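Local coordinates for protein 4-methyl-5(B-hydroxyethyl)-thiazole monophosphate biosynthesis enzyme (PDB 3OT1) that has no established function but belongs to the DJ-1 superfamily and may take part in the biosynthesis of 4-methyl-5-(hydroxyethyl)thiazole monophosphate, at residues A[13-18]-A[62-67]; A[27-32]-A[39-44]; A[165-170]-A[190-195]; A[173-178]-A[198-203]. All blocks are in the same frame, centred on the assembly; numbering follows the deposited sequence. Where two conformers were deposited one is given.

Contact 1: residues A[13-18]-A[62-67]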
loop_
_atom_site.group_PDB
_atom_site.type_symbol
_atom_site.label_atom_id
_atom_site.label_comp_id
_atom_site.label_asym_id
_atom_site.label_seq_id
_atom_site.Cartn_x
_atom_site.Cartn_y
_atom_site.Cartn_z
ATOM N N LEU A 13 -4.394 -16.361 -4.954
ATOM C CA LEU A 13 -3.771 -16.760 -3.701
ATOM C C LEU A 13 -2.599 -15.830 -3.407
ATOM O O LEU A 13 -1.720 -15.675 -4.263
ATOM C CB LEU A 13 -3.274 -18.200 -3.774
ATOM C CG LEU A 13 -2.570 -18.736 -2.529
ATOM C CD1 LEU A 13 -3.443 -18.656 -1.297
ATOM C CD2 LEU A 13 -2.120 -20.189 -2.773
ATOM N N VAL A 14 -2.605 -15.200 -2.223
ATOM C CA VAL A 14 -1.548 -14.295 -1.785
ATOM C C VAL A 14 -0.958 -14.832 -0.479
ATOM O O VAL A 14 -1.493 -14.611 0.616
ATOM C CB VAL A 14 -2.064 -12.859 -1.576
ATOM C CG1 VAL A 14 -0.919 -11.932 -1.164
ATOM C CG2 VAL A 14 -2.720 -12.343 -2.840
ATOM N N PRO A 15 0.162 -15.562 -0.566
ATOM C CA PRO A 15 0.835 -16.008 0.649
ATOM C C PRO A 15 1.448 -14.827 1.394
ATOM O O PRO A 15 1.893 -13.862 0.781
ATOM C CB PRO A 15 1.939 -16.908 0.115
ATOM C CG PRO A 15 1.426 -17.328 -1.225
ATOM C CD PRO A 15 0.801 -16.107 -1.765
ATOM N N VAL A 16 1.449 -14.935 2.719
ATOM C CA VAL A 16 2.089 -13.958 3.586
ATOM C C VAL A 16 2.895 -14.685 4.643
ATOM O O VAL A 16 2.554 -15.799 5.048
ATOM C CB VAL A 16 1.041 -13.033 4.251
ATOM C CG1 VAL A 16 0.368 -12.186 3.190
ATOM C CG2 VAL A 16 0.022 -13.795 5.087
ATOM N N ALA A 17 3.958 -14.047 5.095
ATOM C CA ALA A 17 4.828 -14.615 6.126
ATOM C C ALA A 17 5.278 -13.521 7.063
ATOM O O ALA A 17 5.183 -12.334 6.779
ATOM C CB ALA A 17 6.079 -15.267 5.479
ATOM N N HIS A 18 5.800 -13.933 8.211
ATOM C CA HIS A 18 6.528 -13.023 9.082
ATOM C C HIS A 18 7.594 -12.340 8.250
ATOM O O HIS A 18 8.407 -12.995 7.616
ATOM C CB HIS A 18 7.128 -13.819 10.219
ATOM C CG HIS A 18 7.829 -12.997 11.246
ATOM N ND1 HIS A 18 8.724 -13.551 12.132
ATOM C CD2 HIS A 18 7.787 -11.675 11.520
ATOM C CE1 HIS A 18 9.195 -12.602 12.921
ATOM N NE2 HIS A 18 8.656 -11.451 12.562
ATOM N N GLN A 62 -6.419 -18.489 6.042
ATOM C CA GLN A 62 -6.097 -19.893 6.122
ATOM C C GLN A 62 -4.588 -20.057 6.056
ATOM O O GLN A 62 -3.821 -19.113 5.784
ATOM C CB GLN A 62 -6.777 -20.678 5.002
ATOM C CG GLN A 62 -6.329 -20.343 3.608
ATOM C CD GLN A 62 -7.346 -20.797 2.564
ATOM O OE1 GLN A 62 -8.538 -20.472 2.652
ATOM N NE2 GLN A 62 -6.884 -21.548 1.574
ATOM N N THR A 63 -4.186 -21.274 6.322
ATOM C CA THR A 63 -2.793 -21.624 6.346
ATOM C C THR A 63 -2.333 -22.028 4.946
ATOM O O THR A 63 -3.102 -22.555 4.131
ATOM C CB THR A 63 -2.555 -22.761 7.348
ATOM O OG1 THR A 63 -1.151 -22.948 7.540
ATOM C CG2 THR A 63 -3.195 -24.041 6.864
ATOM N N LEU A 64 -1.070 -21.781 4.650
ATOM C CA LEU A 64 -0.542 -22.154 3.344
ATOM C C LEU A 64 -0.654 -23.666 3.056
ATOM O O LEU A 64 -0.868 -24.044 1.913
ATOM C CB LEU A 64 0.890 -21.651 3.177
ATOM C CG LEU A 64 1.351 -21.525 1.729
ATOM C CD1 LEU A 64 0.538 -20.484 0.944
ATOM C CD2 LEU A 64 2.835 -21.233 1.695
ATOM N N GLU A 65 -0.532 -24.510 4.078
ATOM C CA GLU A 65 -0.676 -25.970 3.903
ATOM C C GLU A 65 -2.084 -26.412 3.458
ATOM O O GLU A 65 -2.244 -27.497 2.893
ATOM C CB GLU A 65 -0.285 -26.712 5.195
ATOM C CG GLU A 65 1.189 -27.112 5.310
ATOM C CD GLU A 65 1.473 -28.009 6.523
ATOM O OE1 GLU A 65 0.525 -28.624 7.054
ATOM O OE2 GLU A 65 2.649 -28.103 6.945
ATOM N N ALA A 66 -3.102 -25.596 3.728
ATOM C CA ALA A 66 -4.475 -25.873 3.260
ATOM C C ALA A 66 -4.773 -25.423 1.823
ATOM O O ALA A 66 -5.926 -25.529 1.358
ATOM C CB ALA A 66 -5.479 -25.234 4.205
ATOM N N CYS A 67 -3.764 -24.910 1.117
ATOM C CA CYS A 67 -3.991 -24.369 -0.198
ATOM C C CYS A 67 -3.649 -25.358 -1.276
ATOM O O CYS A 67 -2.630 -26.028 -1.196
ATOM C CB CYS A 67 -3.128 -23.138 -0.401
ATOM S SG CYS A 67 -3.580 -21.796 0.711
#

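Contact 2: residues A[27-32]-A[39-44]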
loop_
_atom_site.group_PDB
_atom_site.type_symbol
_atom_site.label_atom_id
_atom_site.label_comp_id
_atom_site.label_asym_id
_atom_site.label_seq_id
_atom_site.Cartn_x
_atom_site.Cartn_y
_atom_site.Cartn_z
ATOM N N ILE A 27 -1.414 -3.561 -1.053
ATOM C CA ILE A 27 -1.657 -3.011 -2.384
ATOM C C ILE A 27 -2.141 -4.107 -3.326
ATOM O O ILE A 27 -3.099 -3.912 -4.083
ATOM C CB ILE A 27 -0.421 -2.291 -2.945
ATOM C CG1 ILE A 27 -0.146 -0.992 -2.176
ATOM C CG2 ILE A 27 -0.578 -2.031 -4.479
ATOM C CD1 ILE A 27 1.233 -0.380 -2.435
ATOM N N ILE A 28 -1.482 -5.255 -3.309
ATOM C CA ILE A 28 -1.894 -6.364 -4.168
ATOM C C ILE A 28 -3.315 -6.789 -3.838
ATOM O O ILE A 28 -4.148 -6.897 -4.739
ATOM C CB ILE A 28 -0.905 -7.550 -4.040
ATOM C CG1 ILE A 28 0.472 -7.178 -4.605
ATOM C CG2 ILE A 28 -1.472 -8.793 -4.712
ATOM C CD1 ILE A 28 1.626 -8.037 -4.109
ATOM N N VAL A 29 -3.587 -7.065 -2.575
ATOM C CA VAL A 29 -4.894 -7.583 -2.213
ATOM C C VAL A 29 -5.999 -6.575 -2.558
ATOM O O VAL A 29 -6.987 -6.910 -3.182
ATOM C CB VAL A 29 -4.941 -7.952 -0.712
ATOM C CG1 VAL A 29 -6.359 -8.280 -0.300
ATOM C CG2 VAL A 29 -3.990 -9.131 -0.417
ATOM N N ASP A 30 -5.815 -5.340 -2.111
ATOM C CA ASP A 30 -6.826 -4.290 -2.285
ATOM C C ASP A 30 -7.101 -4.079 -3.775
ATOM O O ASP A 30 -8.253 -4.075 -4.216
ATOM C CB ASP A 30 -6.316 -3.022 -1.574
ATOM C CG ASP A 30 -7.248 -1.857 -1.582
ATOM O OD1 ASP A 30 -7.998 -1.623 -2.533
ATOM O OD2 ASP A 30 -7.169 -1.131 -0.557
ATOM N N THR A 31 -6.054 -3.910 -4.565
ATOM C CA THR A 31 -6.230 -3.645 -5.986
ATOM C C THR A 31 -6.960 -4.779 -6.679
ATOM O O THR A 31 -7.855 -4.552 -7.500
ATOM C CB THR A 31 -4.874 -3.333 -6.658
ATOM O OG1 THR A 31 -4.272 -2.216 -5.990
ATOM C CG2 THR A 31 -5.031 -2.970 -8.121
ATOM N N LEU A 32 -6.609 -6.013 -6.355
ATOM C CA LEU A 32 -7.303 -7.137 -6.969
ATOM C C LEU A 32 -8.754 -7.241 -6.515
ATOM O O LEU A 32 -9.608 -7.589 -7.331
ATOM C CB LEU A 32 -6.538 -8.432 -6.684
ATOM C CG LEU A 32 -5.165 -8.552 -7.339
ATOM C CD1 LEU A 32 -4.368 -9.716 -6.752
ATOM C CD2 LEU A 32 -5.329 -8.690 -8.835
ATOM N N VAL A 39 -9.803 -12.896 -3.370
ATOM C CA VAL A 39 -8.400 -12.952 -2.945
ATOM C C VAL A 39 -8.298 -13.613 -1.600
ATOM O O VAL A 39 -8.946 -13.207 -0.639
ATOM C CB VAL A 39 -7.788 -11.538 -2.878
ATOM C CG1 VAL A 39 -6.317 -11.624 -2.477
ATOM C CG2 VAL A 39 -7.982 -10.778 -4.213
ATOM N N THR A 40 -7.474 -14.649 -1.523
ATOM C CA THR A 40 -7.208 -15.381 -0.306
ATOM C C THR A 40 -5.785 -15.095 0.160
ATOM O O THR A 40 -4.824 -15.407 -0.541
ATOM C CB THR A 40 -7.318 -16.881 -0.565
ATOM O OG1 THR A 40 -8.642 -17.161 -1.008
ATOM C CG2 THR A 40 -7.009 -17.696 0.676
HETATM N N MSE A 41 -5.663 -14.590 1.385
HETATM C CA MSE A 41 -4.369 -14.388 2.016
HETATM C C MSE A 41 -4.171 -15.652 2.843
HETATM O O MSE A 41 -5.067 -16.061 3.591
HETATM C CB MSE A 41 -4.397 -13.166 2.920
HETATM C CG MSE A 41 -4.713 -11.869 2.185
HETATM SE SE MSE A 41 -4.778 -10.330 3.363
HETATM C CE MSE A 41 -2.952 -10.402 3.889
ATOM N N ALA A 42 -3.009 -16.279 2.696
ATOM C CA ALA A 42 -2.705 -17.538 3.356
ATOM C C ALA A 42 -1.346 -17.454 4.018
ATOM O O ALA A 42 -0.390 -17.034 3.400
ATOM C CB ALA A 42 -2.750 -18.693 2.345
ATOM N N ALA A 43 -1.278 -17.815 5.290
ATOM C CA ALA A 43 -0.061 -17.643 6.079
ATOM C C ALA A 43 0.884 -18.822 6.000
ATOM O O ALA A 43 0.473 -19.958 6.214
ATOM C CB ALA A 43 -0.421 -17.402 7.533
ATOM N N VAL A 44 2.163 -18.523 5.808
ATOM C CA VAL A 44 3.242 -19.451 6.060
ATOM C C VAL A 44 3.384 -19.666 7.562
ATOM O O VAL A 44 3.434 -18.707 8.343
ATOM C CB VAL A 44 4.556 -18.893 5.526
ATOM C CG1 VAL A 44 5.751 -19.789 5.919
ATOM C CG2 VAL A 44 4.487 -18.738 4.028
#

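Contact 3: residues A[165-170]-A[190-195]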
loop_
_atom_site.group_PDB
_atom_site.type_symbol
_atom_site.label_atom_id
_atom_site.label_comp_id
_atom_site.label_asym_id
_atom_site.label_seq_id
_atom_site.Cartn_x
_atom_site.Cartn_y
_atom_site.Cartn_z
ATOM N N THR A 165 6.451 0.229 -7.116
ATOM C CA THR A 165 5.916 -0.394 -8.330
ATOM C C THR A 165 4.743 -1.322 -8.050
ATOM O O THR A 165 4.220 -1.936 -8.979
ATOM C CB THR A 165 7.014 -1.167 -9.125
ATOM O OG1 THR A 165 7.393 -2.329 -8.388
ATOM C CG2 THR A 165 8.229 -0.282 -9.442
ATOM N N ALA A 166 4.305 -1.434 -6.802
ATOM C CA ALA A 166 3.336 -2.439 -6.440
ATOM C C ALA A 166 1.968 -2.193 -7.096
ATOM O O ALA A 166 1.298 -3.131 -7.495
ATOM C CB ALA A 166 3.212 -2.580 -4.923
ATOM N N LEU A 167 1.536 -0.930 -7.148
ATOM C CA LEU A 167 0.281 -0.616 -7.801
ATOM C C LEU A 167 0.342 -0.950 -9.305
ATOM O O LEU A 167 -0.567 -1.567 -9.869
ATOM C CB LEU A 167 -0.029 0.839 -7.546
ATOM C CG LEU A 167 -1.350 1.361 -8.044
ATOM C CD1 LEU A 167 -2.474 0.429 -7.682
ATOM C CD2 LEU A 167 -1.594 2.772 -7.489
ATOM N N GLU A 168 1.434 -0.550 -9.960
ATOM C CA GLU A 168 1.648 -0.870 -11.367
ATOM C C GLU A 168 1.613 -2.376 -11.590
ATOM O O GLU A 168 1.013 -2.853 -12.549
ATOM C CB GLU A 168 3.006 -0.324 -11.822
ATOM C CG GLU A 168 3.067 1.181 -11.879
ATOM C CD GLU A 168 4.491 1.679 -11.757
ATOM O OE1 GLU A 168 5.228 1.595 -12.745
ATOM O OE2 GLU A 168 4.886 2.129 -10.664
ATOM N N PHE A 169 2.235 -3.125 -10.703
ATOM C CA PHE A 169 2.289 -4.587 -10.757
ATOM C C PHE A 169 0.898 -5.196 -10.614
ATOM O O PHE A 169 0.514 -6.084 -11.395
ATOM C CB PHE A 169 3.236 -5.026 -9.633
ATOM C CG PHE A 169 3.229 -6.491 -9.266
ATOM C CD1 PHE A 169 3.843 -7.442 -10.062
ATOM C CD2 PHE A 169 2.740 -6.895 -8.043
ATOM C CE1 PHE A 169 3.947 -8.732 -9.643
ATOM C CE2 PHE A 169 2.818 -8.203 -7.635
ATOM C CZ PHE A 169 3.419 -9.125 -8.446
ATOM N N ALA A 170 0.149 -4.797 -9.583
ATOM C CA ALA A 170 -1.184 -5.334 -9.364
ATOM C C ALA A 170 -2.123 -5.015 -10.546
ATOM O O ALA A 170 -2.912 -5.869 -10.956
ATOM C CB ALA A 170 -1.747 -4.841 -8.052
HETATM N N MSE A 190 -7.548 5.591 -8.741
HETATM C CA MSE A 190 -6.554 5.413 -7.787
HETATM C C MSE A 190 -5.552 6.581 -7.786
HETATM O O MSE A 190 -4.713 6.628 -6.913
HETATM C CB MSE A 190 -6.012 4.022 -7.981
HETATM C CG MSE A 190 -7.146 3.001 -7.938
HETATM SE SE MSE A 190 -6.438 1.241 -8.043
HETATM C CE MSE A 190 -5.695 1.105 -6.270
ATOM N N VAL A 191 -5.689 7.548 -8.706
ATOM C CA VAL A 191 -4.832 8.759 -8.758
ATOM C C VAL A 191 -3.369 8.342 -8.926
ATOM O O VAL A 191 -2.458 8.828 -8.258
ATOM C CB VAL A 191 -5.043 9.760 -7.571
ATOM C CG1 VAL A 191 -4.566 11.133 -7.976
ATOM C CG2 VAL A 191 -6.520 9.802 -7.161
ATOM N N LEU A 192 -3.147 7.421 -9.869
ATOM C CA LEU A 192 -1.799 7.105 -10.328
ATOM C C LEU A 192 -1.140 8.363 -10.862
ATOM O O LEU A 192 -1.810 9.282 -11.307
ATOM C CB LEU A 192 -1.829 6.079 -11.469
ATOM C CG LEU A 192 -1.985 4.605 -11.110
ATOM C CD1 LEU A 192 -3.337 4.282 -10.516
ATOM C CD2 LEU A 192 -1.709 3.770 -12.355
ATOM N N HIS A 193 0.189 8.344 -10.861
ATOM C CA HIS A 193 0.919 9.348 -11.572
ATOM C C HIS A 193 0.543 9.165 -13.049
ATOM O O HIS A 193 0.391 8.039 -13.526
ATOM C CB HIS A 193 2.438 9.187 -11.371
ATOM C CG HIS A 193 3.234 10.293 -11.991
ATOM N ND1 HIS A 193 3.503 10.343 -13.338
ATOM C CD2 HIS A 193 3.746 11.426 -11.457
ATOM C CE1 HIS A 193 4.160 11.457 -13.609
ATOM N NE2 HIS A 193 4.333 12.128 -12.479
ATOM N N PRO A 194 0.405 10.258 -13.807
ATOM C CA PRO A 194 0.052 10.150 -15.221
ATOM C C PRO A 194 0.896 9.149 -16.026
ATOM O O PRO A 194 0.320 8.436 -16.877
ATOM C CB PRO A 194 0.253 11.576 -15.714
ATOM C CG PRO A 194 -0.207 12.364 -14.534
ATOM C CD PRO A 194 0.411 11.665 -13.369
ATOM N N GLN A 195 2.190 9.033 -15.709
ATOM C CA GLN A 195 3.056 8.093 -16.398
ATOM C C GLN A 195 2.672 6.661 -16.102
ATOM O O GLN A 195 2.716 5.798 -16.997
ATOM C CB GLN A 195 4.538 8.319 -16.045
ATOM C CG GLN A 195 5.159 9.522 -16.748
ATOM C CD GLN A 195 5.249 9.295 -18.252
ATOM O OE1 GLN A 195 5.943 8.383 -18.705
ATOM N NE2 GLN A 195 4.526 10.086 -19.037
#

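Contact 4: residues A[173-178]-A[198-203]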
loop_
_atom_site.group_PDB
_atom_site.type_symbol
_atom_site.label_atom_id
_atom_site.label_comp_id
_atom_site.label_asym_id
_atom_site.label_seq_id
_atom_site.Cartn_x
_atom_site.Cartn_y
_atom_site.Cartn_z
HETATM N N MSE A 173 -1.329 -7.296 -13.355
HETATM C CA MSE A 173 -1.955 -8.590 -13.102
HETATM C C MSE A 173 -3.402 -8.602 -13.570
HETATM O O MSE A 173 -3.841 -9.543 -14.221
HETATM C CB MSE A 173 -1.943 -8.944 -11.616
HETATM C CG MSE A 173 -0.639 -9.361 -11.000
HETATM SE SE MSE A 173 -0.833 -9.940 -9.182
HETATM C CE MSE A 173 -1.784 -11.164 -9.655
ATOM N N ILE A 174 -4.143 -7.564 -13.236
ATOM C CA ILE A 174 -5.525 -7.455 -13.696
ATOM C C ILE A 174 -5.599 -7.451 -15.215
ATOM O O ILE A 174 -6.443 -8.145 -15.806
ATOM C CB ILE A 174 -6.219 -6.213 -13.119
ATOM C CG1 ILE A 174 -6.349 -6.311 -11.598
ATOM C CG2 ILE A 174 -7.614 -6.025 -13.732
ATOM C CD1 ILE A 174 -6.549 -4.940 -10.921
ATOM N N ALA A 175 -4.741 -6.660 -15.851
ATOM C CA ALA A 175 -4.739 -6.587 -17.310
ATOM C C ALA A 175 -4.518 -7.981 -17.919
ATOM O O ALA A 175 -5.220 -8.354 -18.880
ATOM C CB ALA A 175 -3.713 -5.597 -17.800
ATOM N N LEU A 176 -3.579 -8.747 -17.370
ATOM C CA LEU A 176 -3.282 -10.090 -17.880
ATOM C C LEU A 176 -4.420 -11.057 -17.651
ATOM O O LEU A 176 -4.734 -11.880 -18.512
ATOM C CB LEU A 176 -2.004 -10.634 -17.230
ATOM C CG LEU A 176 -0.720 -9.955 -17.683
ATOM C CD1 LEU A 176 0.414 -10.268 -16.753
ATOM C CD2 LEU A 176 -0.354 -10.340 -19.117
ATOM N N LEU A 177 -5.026 -10.997 -16.475
ATOM C CA LEU A 177 -6.041 -11.991 -16.081
ATOM C C LEU A 177 -7.429 -11.678 -16.637
ATOM O O LEU A 177 -8.208 -12.587 -16.899
ATOM C CB LEU A 177 -6.118 -12.104 -14.567
ATOM C CG LEU A 177 -4.903 -12.751 -13.900
ATOM C CD1 LEU A 177 -4.933 -12.553 -12.404
ATOM C CD2 LEU A 177 -4.826 -14.223 -14.271
ATOM N N ALA A 178 -7.760 -10.408 -16.790
ATOM C CA ALA A 178 -9.133 -9.979 -17.059
ATOM C C ALA A 178 -9.243 -8.937 -18.149
ATOM O O ALA A 178 -10.354 -8.544 -18.468
ATOM C CB ALA A 178 -9.802 -9.464 -15.794
ATOM N N THR A 198 -0.563 5.845 -18.170
ATOM C CA THR A 198 -0.236 5.636 -19.577
ATOM C C THR A 198 0.384 4.271 -19.865
ATOM O O THR A 198 0.039 3.587 -20.839
ATOM C CB THR A 198 0.705 6.751 -20.018
ATOM O OG1 THR A 198 -0.022 7.980 -19.996
ATOM C CG2 THR A 198 1.255 6.501 -21.388
ATOM N N GLU A 199 1.270 3.852 -18.990
ATOM C CA GLU A 199 1.962 2.599 -19.179
ATOM C C GLU A 199 1.056 1.407 -18.928
ATOM O O GLU A 199 1.216 0.374 -19.557
ATOM C CB GLU A 199 3.203 2.576 -18.314
ATOM C CG GLU A 199 4.200 3.591 -18.827
ATOM C CD GLU A 199 5.505 3.594 -18.101
ATOM O OE1 GLU A 199 5.716 2.827 -17.119
ATOM O OE2 GLU A 199 6.330 4.415 -18.512
ATOM N N LEU A 200 0.087 1.534 -18.035
ATOM C CA LEU A 200 -0.897 0.488 -17.871
ATOM C C LEU A 200 -1.735 0.339 -19.140
ATOM O O LEU A 200 -1.934 -0.775 -19.636
ATOM C CB LEU A 200 -1.817 0.799 -16.711
ATOM C CG LEU A 200 -2.966 -0.218 -16.661
ATOM C CD1 LEU A 200 -2.436 -1.610 -16.284
ATOM C CD2 LEU A 200 -3.980 0.303 -15.748
ATOM N N SER A 201 -2.210 1.457 -19.683
ATOM C CA SER A 201 -3.082 1.402 -20.851
ATOM C C SER A 201 -2.366 0.782 -22.043
ATOM O O SER A 201 -2.993 0.131 -22.880
ATOM C CB SER A 201 -3.628 2.791 -21.166
ATOM O OG SER A 201 -4.517 3.168 -20.132
ATOM N N GLY A 202 -1.045 0.923 -22.102
ATOM C CA GLY A 202 -0.271 0.325 -23.184
ATOM C C GLY A 202 0.311 -1.045 -22.903
ATOM O O GLY A 202 0.974 -1.629 -23.762
ATOM N N PHE A 203 0.057 -1.578 -21.708
ATOM C CA PHE A 203 0.765 -2.772 -21.232
ATOM C C PHE A 203 0.497 -4.005 -22.086
ATOM O O PHE A 203 1.421 -4.716 -22.453
ATOM C CB PHE A 203 0.411 -3.060 -19.773
ATOM C CG PHE A 203 1.068 -4.298 -19.233
ATOM C CD1 PHE A 203 2.438 -4.373 -19.065
ATOM C CD2 PHE A 203 0.316 -5.404 -18.929
ATOM C CE1 PHE A 203 3.015 -5.530 -18.583
ATOM C CE2 PHE A 203 0.903 -6.542 -18.455
ATOM C CZ PHE A 203 2.237 -6.595 -18.287
#

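Contact 1: residues A[13-18]-A[62-67]
Leu13 and Cys67 meet through the forked end of the leucine: CD1 lies 3.7 Å from Cys67 SG, while CD2 comes within 3.9 Å of Cys67 CB. Both methyls therefore press on the one short side chain, CD1 against its sulfur and CD2 against its methylene. Leu13 presents its fork this way because CG stands anti to the backbone N (chi1 179°), carrying the branch out from the strand toward 62-67. Two residues on, a second apolar contact is made by Pro15, whose ring offers CB and CG to Leu64; Leu64 CD1 is 3.9 Å from Pro15 CB and equally far from Pro15 CG, so the methyl sits over the bond joining them.

The sulfur also takes a hydrogen bond, from a side at about a right angle to the leucine methyl. Gln62 NE2 donates to Cys67 SG at 3.4 Å with an N-H...S angle of 158°, and the sulfur lies close to the amide plane. The backbone of 62-67 brings donor and acceptor together by folding into a 3-10 turn, in which Ala66 N bonds to Thr63 O and Cys67 N to Leu64 O at 3.1 Å. This curl also directs Leu64 and Cys67 to the same side.

The contact reaches past strand 38-43, which lies between strands 62-63 and 11-16 in the parallel part of the DJ-1/PfpI alpha/beta sheet; Ala42 of that strand touches both Leu13 and Cys67. Helix 91-102 packs on the contact near this end of the sheet, with Phe100 against Leu13, Leu93 against Pro15 and Leu64, and Leu96 also on Leu64.

Contact 2: residues A[27-32]-A[39-44]
Val29 is the bump that helix 22-34 sets against strand 38-43, and it enters the space between Val39 and Met41, two strand residues whose side chains reach the same face. Its CG2 is the deeper branch, 3.8 Å from Met41 CG and 4.0 Å from Val39 CG1; its CG1 meets that same Val39 methyl. Met41, a selenomethionine, runs roughly at right angles to the valine. Its CG stands beside the backbone N (chi1 -61°), and CG and SE together line the valine's methyl, SE lying 4.0 Å from Val29 CG2.

The fit is reciprocal. Val39 rises into the groove between Val29 and Leu32, one turn apart on the helix, with a methyl for each: CG1 faces Val29, and CG2 lies 3.7 Å from Leu32 CB. With the axes of the short helix and strand segments 9.2 Å apart at closest approach and running nearly antiparallel, at 160°, this is the packing of the right-handed beta-alpha-beta crossover formed by strand 11-16, helix 22-34 and strand 38-43, a basic unit of the Rossmann-like DJ-1 fold. Ile27, Val29 and Thr31 also pack on apolar side chains of a neighbouring subunit, so the contact lies near the subunit interface.

No hydrogen bond crosses between 27-32 and 39-44. Within the helix, Thr31 OG1 donates to Ile27 O at 2.8 Å. The backbone N of the same threonine reaches that oxygen from the opposite face. Cohesion across the contact therefore rests on hydrophobic burial and complementary shape.

Contact 3: residues A[165-170]-A[190-195]
Glu168 OE2, next in sequence to the leucine that carries the contact with 190-195, is gripped by two groups: a salt bridge from Arg148 NH2 and a hydrogen bond from Gln196 NE2, which ties helix 166-178 to the start of helix 194-201. Beside this polar link Leu167 divides its two methyls between two partners. CD1 lies 3.6 Å from Met190 CE, the methyl of a selenomethionine bent at chi3 (73°), and CD2 lies 3.8 Å from Leu192 CD1. Each partner crosses the leucine at a slant, and Val191 between them turns outward.

The segment 190-195 joins helix 180-187 to helix 194-201 and is pinned to the helix that flanks the central sheet of the DJ-1/PfpI fold. His193 is the N-cap of helix 194-201: Gln195 N donates to His193 ND1 at 3.0 Å, a nearly straight bond of 166° whose donor is tilted from the imidazole plane, while Pro194 CD rests 3.3 Å above one ring face, toward the rim. Thr31 of helix 22-34 touches both Leu167 and Met190, and Leu192 O accepts a hydrogen bond from a basic side chain of the neighbouring subunit.

Contact 4: residues A[173-178]-A[198-203]
Leu176 and Phe203 make the closer part of this contact. The leucine brings its branch point to the rim of the phenyl ring, with CG 3.9 Å from Phe203 CE2 and near the ring plane, and both of its methyls, CD1 and CD2, stand 4.1 Å from the same ring carbon. The whole isopropyl end is thereby grouped around a single aromatic C-H, and the two side chains meet at about a right angle. Phe203 reaches across because its ring carbon CG is anti to the backbone N (chi1 178°), which extends the side chain toward helix 166-178.

Deeper in, the fit is slacker. Ala175 CB lies 4.2 Å from Phe203 CD2, approaching the ring obliquely, and 4.5 Å from Leu200 CD1: a loose approach to the ring and one at the very limit of contact to the leucine. The two parts also differ in exposure: Ala175 and Leu200 are buried, whereas Leu176 and Phe203 keep some access to solvent, and the close rim contact is therefore the one nearer the surface. Thr198 and Glu199, on the outer side of their helix, are exposed. Just beyond them the backbone turns with Phe203 N bonded to Leu200 O at 3.0 Å, which places the phenylalanine beside Leu200.

The contact packs the last part of helix 194-201 and the residues after it on helix 166-178, which flanks the DJ-1/PfpI sheet. Helix 180-187 fills in between, with Ala183 on Ala175 and Ala187 on Leu200, and Leu158 of strand 157-160 touches Leu176 from the sheet.

In the fold
Followed from the N terminus, strand 11-16 opens contact 1, which closes only at 62-67 after the chain has passed through helix 22-34 and strand 38-43. Contact 2 falls wholly within that span and packs this helix on this strand. Contacts 3 and 4 come later and cross one another: 165-170 and 173-178 follow along one helix, then 190-195 and 198-203 return in the same order, binding the C-terminal helices to helix 166-178. They lie across the chain's centre from contact 1, about 26 Å between centres; contact 2 links the two sides, touching contact 1 through strand 38-43 and contacts 3 and 4 through helix 22-34.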